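Local coordinates for CarG (PDB 4O7J), which takes part in intrinsic resistance to carbapenem antibiotics in Serratia and structurally resembles lysozyme inhibitors, at residues Tyr90-Arg95 / Leu109-Phe114. Residues are numbered along the deposited sequence; the frame is centred on the assembly and turned at random.
Sequences YLVTAR and LTIYRF
Tyr112 and Thr93 meet on one face of the antiparallel pair 90-95 and 109-114, with the edge of the tyrosine ring turned to the threonine: CE2 of Tyr112 lies 3.7 Å from OG1 of Thr93, near the plane of the ring. With CG anti to its own carbonyl carbon (chi1 -65°), Tyr112 also brings CD2 to 3.5 Å from Leu91 O, at the ring edge. The main chain of Tyr112 pairs with Leu91: Tyr112 N donates to Leu91 O at 2.7 Å and Tyr112 O receives Leu91 N in a more bent bond (143° at the hydrogen). Thr93 and Thr110 form the next hydrogen-bonded pair, and a water joins Thr93 O to Thr110 OG1. On the other face Val92 and Ile111 run side by side in a non-hydrogen-bonded pair, CD1 of Ile111 touching both CG1 and CG2 of Val92, each at 3.6 Å. Leu109 CD2 continues this apolar row, packing on Ala94 CB at 3.7 Å. The hairpin forms the two central strands of a four-stranded antiparallel sheet, with 78-85 beside 90-95 and 126-135 beside 109-114. Thr93 OG1 is hydrogen-bonded to Asn80 OD1 on strand 78-85, Trp64 meets the Tyr112 ring edge-to-face, and helix 152-155 covers Val92, Leu109 and Ile111.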
ATOM      1  N   TYR A  90       4.138   8.594 -16.587  1.00 13.37           N
ATOM      2  CA  TYR A  90       5.490   8.663 -16.019  1.00 14.06           C
ATOM      3  C   TYR A  90       5.392   9.121 -14.598  1.00 12.30           C
ATOM      4  O   TYR A  90       4.624  10.038 -14.272  1.00 15.02           O
ATOM      5  CB  TYR A  90       6.331   9.645 -16.758  1.00 14.40           C
ATOM      6  CG  TYR A  90       6.396   9.369 -18.221  1.00 15.57           C
ATOM      7  CD1 TYR A  90       7.320   8.446 -18.743  1.00 17.62           C
ATOM      8  CD2 TYR A  90       5.473   9.926 -19.088  1.00 16.40           C
ATOM      9  CE1 TYR A  90       7.351   8.178 -20.082  1.00 18.05           C
ATOM     10  CE2 TYR A  90       5.532   9.655 -20.442  1.00 18.09           C
ATOM     11  CZ  TYR A  90       6.449   8.781 -20.906  1.00 19.43           C
ATOM     12  OH  TYR A  90       6.519   8.436 -22.249  1.00 22.10           O
ATOM     13  N   LEU A  91       6.004   8.374 -13.745  1.00 12.99           N
ATOM     14  CA  LEU A  91       6.114   8.739 -12.348  1.00 11.07           C
ATOM     15  C   LEU A  91       7.451   9.443 -12.129  1.00 11.57           C
ATOM     16  O   LEU A  91       8.487   8.898 -12.510  1.00 12.40           O
ATOM     17  CB  LEU A  91       6.016   7.494 -11.511  1.00 11.53           C
ATOM     18  CG  LEU A  91       6.069   7.769  -9.999  1.00 12.69           C
ATOM     19  CD1 LEU A  91       4.932   8.664  -9.479  1.00 13.27           C
ATOM     20  CD2 LEU A  91       6.058   6.426  -9.303  1.00 14.91           C
ATOM     21  N   VAL A  92       7.440  10.593 -11.506  1.00 10.83           N
ATOM     22  CA  VAL A  92       8.608  11.423 -11.324  1.00 11.33           C
ATOM     23  C   VAL A  92       8.827  11.729  -9.862  1.00 11.96           C
ATOM     24  O   VAL A  92       7.973  12.337  -9.195  1.00 11.32           O
ATOM     25  CB  VAL A  92       8.520  12.705 -12.117  1.00 11.11           C
ATOM     26  CG1 VAL A  92       9.870  13.455 -12.008  1.00 12.37           C
ATOM     27  CG2 VAL A  92       8.216  12.371 -13.581  1.00 12.91           C
ATOM     28  N   THR A  93       9.955  11.241  -9.353  1.00 10.93           N
ATOM     29  CA  THR A  93      10.336  11.454  -7.962  1.00 12.42           C
ATOM     30  C   THR A  93      11.255  12.657  -7.929  1.00 13.36           C
ATOM     31  O   THR A  93      12.296  12.656  -8.604  1.00 12.02           O
ATOM     32  CB  THR A  93      10.996  10.215  -7.305  1.00 15.70           C
ATOM     33  OG1 THR A  93      10.062   9.131  -7.304  1.00 17.52           O
ATOM     34  CG2 THR A  93      11.404  10.490  -5.847  1.00 19.08           C
ATOM     35  N   ALA A  94      10.885  13.678  -7.149  1.00 11.86           N
ATOM     36  CA  ALA A  94      11.802  14.800  -6.886  1.00 10.83           C
ATOM     37  C   ALA A  94      12.441  14.584  -5.522  1.00 11.78           C
ATOM     38  O   ALA A  94      11.717  14.383  -4.486  1.00 14.51           O
ATOM     39  CB  ALA A  94      11.034  16.062  -6.882  1.00 10.97           C
ATOM     40  N   ARG A  95      13.767  14.683  -5.422  1.00 11.94           N
ATOM     41  CA  ARG A  95      14.420  14.476  -4.149  1.00 12.38           C
ATOM     42  C   ARG A  95      15.513  15.542  -3.973  1.00 12.16           C
ATOM     43  O   ARG A  95      16.299  15.734  -4.880  1.00 12.00           O
ATOM     44  CB  ARG A  95      15.064  13.060  -4.105  1.00 15.48           C
ATOM     45  CG  ARG A  95      15.741  12.731  -2.771  1.00 19.73           C
ATOM     46  CD  ARG A  95      16.135  11.272  -2.591  1.00 24.79           C
ATOM     47  NE  ARG A  95      17.228  10.966  -3.503  1.00 30.03           N
ATOM     48  CZ  ARG A  95      18.528  11.244  -3.292  1.00 35.76           C
ATOM     49  NH1 ARG A  95      18.973  11.793  -2.167  1.00 34.71           N
ATOM     50  NH2 ARG A  95      19.399  10.948  -4.241  1.00 42.25           N
ATOM     51  N   LEU A 109      15.546  14.650 -10.306  1.00 12.20           N
ATOM     52  CA  LEU A 109      14.263  14.163 -10.817  1.00 13.34           C
ATOM     53  C   LEU A 109      14.462  12.864 -11.457  1.00 13.38           C
ATOM     54  O   LEU A 109      15.237  12.789 -12.417  1.00 13.42           O
ATOM     55  CB  LEU A 109      13.651  15.157 -11.787  1.00 15.08           C
ATOM     56  CG  LEU A 109      13.215  16.528 -11.271  1.00 14.87           C
ATOM     57  CD1 LEU A 109      13.148  17.517 -12.425  1.00 17.99           C
ATOM     58  CD2 LEU A 109      11.903  16.491 -10.471  1.00 15.24           C
ATOM     59  N   THR A 110      13.867  11.812 -10.845  1.00 12.36           N
ATOM     60  CA  THR A 110      13.991  10.428 -11.322  1.00 13.10           C
ATOM     61  C   THR A 110      12.679  10.129 -12.021  1.00 13.35           C
ATOM     62  O   THR A 110      11.596  10.287 -11.447  1.00 13.49           O
ATOM     63  CB  THR A 110      14.254   9.421 -10.227  1.00 12.66           C
ATOM     64  OG1 THR A 110      15.361   9.886  -9.497  1.00 15.15           O
ATOM     65  CG2 THR A 110      14.504   8.037 -10.790  1.00 15.19           C
ATOM     66  N   ILE A 111      12.787   9.804 -13.299  1.00 13.10           N
ATOM     67  CA  ILE A 111      11.676   9.521 -14.184  1.00 13.18           C
ATOM     68  C   ILE A 111      11.536   8.033 -14.305  1.00 14.71           C
ATOM     69  O   ILE A 111      12.484   7.309 -14.757  1.00 12.97           O
ATOM     70  CB  ILE A 111      11.968  10.083 -15.611  1.00 15.80           C
ATOM     71  CG1 ILE A 111      12.477  11.530 -15.598  1.00 19.31           C
ATOM     72  CG2 ILE A 111      10.782   9.853 -16.530  1.00 16.14           C
ATOM     73  CD1 ILE A 111      11.497  12.515 -15.085  1.00 23.97           C
ATOM     74  N   TYR A 112      10.342   7.540 -13.974  1.00 12.83           N
ATOM     75  CA  TYR A 112      10.048   6.116 -14.115  1.00 11.91           C
ATOM     76  C   TYR A 112       9.000   5.909 -15.181  1.00 14.29           C
ATOM     77  O   TYR A 112       8.054   6.696 -15.302  1.00 14.84           O
ATOM     78  CB  TYR A 112       9.474   5.539 -12.841  1.00 12.28           C
ATOM     79  CG  TYR A 112      10.379   5.531 -11.653  1.00 13.36           C
ATOM     80  CD1 TYR A 112      11.299   4.477 -11.465  1.00 14.63           C
ATOM     81  CD2 TYR A 112      10.416   6.583 -10.784  1.00 14.27           C
ATOM     82  CE1 TYR A 112      12.165   4.491 -10.380  1.00 16.30           C
ATOM     83  CE2 TYR A 112      11.268   6.615  -9.707  1.00 15.52           C
ATOM     84  CZ  TYR A 112      12.147   5.563  -9.512  1.00 18.55           C
ATOM     85  OH  TYR A 112      12.967   5.584  -8.456  1.00 22.35           O
ATOM     86  N   ARG A 113       9.177   4.842 -15.957  1.00 14.32           N
ATOM     87  CA  ARG A 113       8.191   4.476 -16.934  1.00 16.32           C
ATOM     88  C   ARG A 113       7.628   3.112 -16.534  1.00 15.00           C
ATOM     89  O   ARG A 113       8.282   2.296 -15.817  1.00 15.19           O
ATOM     90  CB  ARG A 113       8.852   4.443 -18.338  1.00 19.14           C
ATOM     91  CG  ARG A 113       9.765   3.254 -18.455  1.00 21.96           C
ATOM     92  CD  ARG A 113      10.397   3.049 -19.804  1.00 32.08           C
ATOM     93  NE  ARG A 113      10.937   1.687 -19.824  1.00 36.99           N
ATOM     94  CZ  ARG A 113      12.056   1.304 -19.215  1.00 44.69           C
ATOM     95  NH1 ARG A 113      12.832   2.185 -18.550  1.00 44.11           N
ATOM     96  NH2 ARG A 113      12.413   0.014 -19.306  1.00 50.98           N
ATOM     97  N   PHE A 114       6.454   2.819 -17.051  1.00 14.55           N
ATOM     98  CA  PHE A 114       5.793   1.572 -16.778  1.00 13.56           C
ATOM     99  C   PHE A 114       6.470   0.407 -17.502  1.00 15.92           C
ATOM    100  O   PHE A 114       6.711   0.495 -18.720  1.00 15.80           O
ATOM    101  CB  PHE A 114       4.366   1.659 -17.164  1.00 15.61           C
ATOM    102  CG  PHE A 114       3.604   0.482 -16.756  1.00 16.71           C
ATOM    103  CD1 PHE A 114       3.510  -0.636 -17.582  1.00 19.97           C
ATOM    104  CD2 PHE A 114       3.019   0.461 -15.494  1.00 18.80           C
ATOM    105  CE1 PHE A 114       2.820  -1.762 -17.150  1.00 20.46           C
ATOM    106  CE2 PHE A 114       2.334  -0.625 -15.069  1.00 21.61           C
ATOM    107  CZ  PHE A 114       2.235  -1.747 -15.895  1.00 20.40           C
TER
HETATM  108  O   HOH W   1      15.065  11.911  -7.648  1.00 16.47           O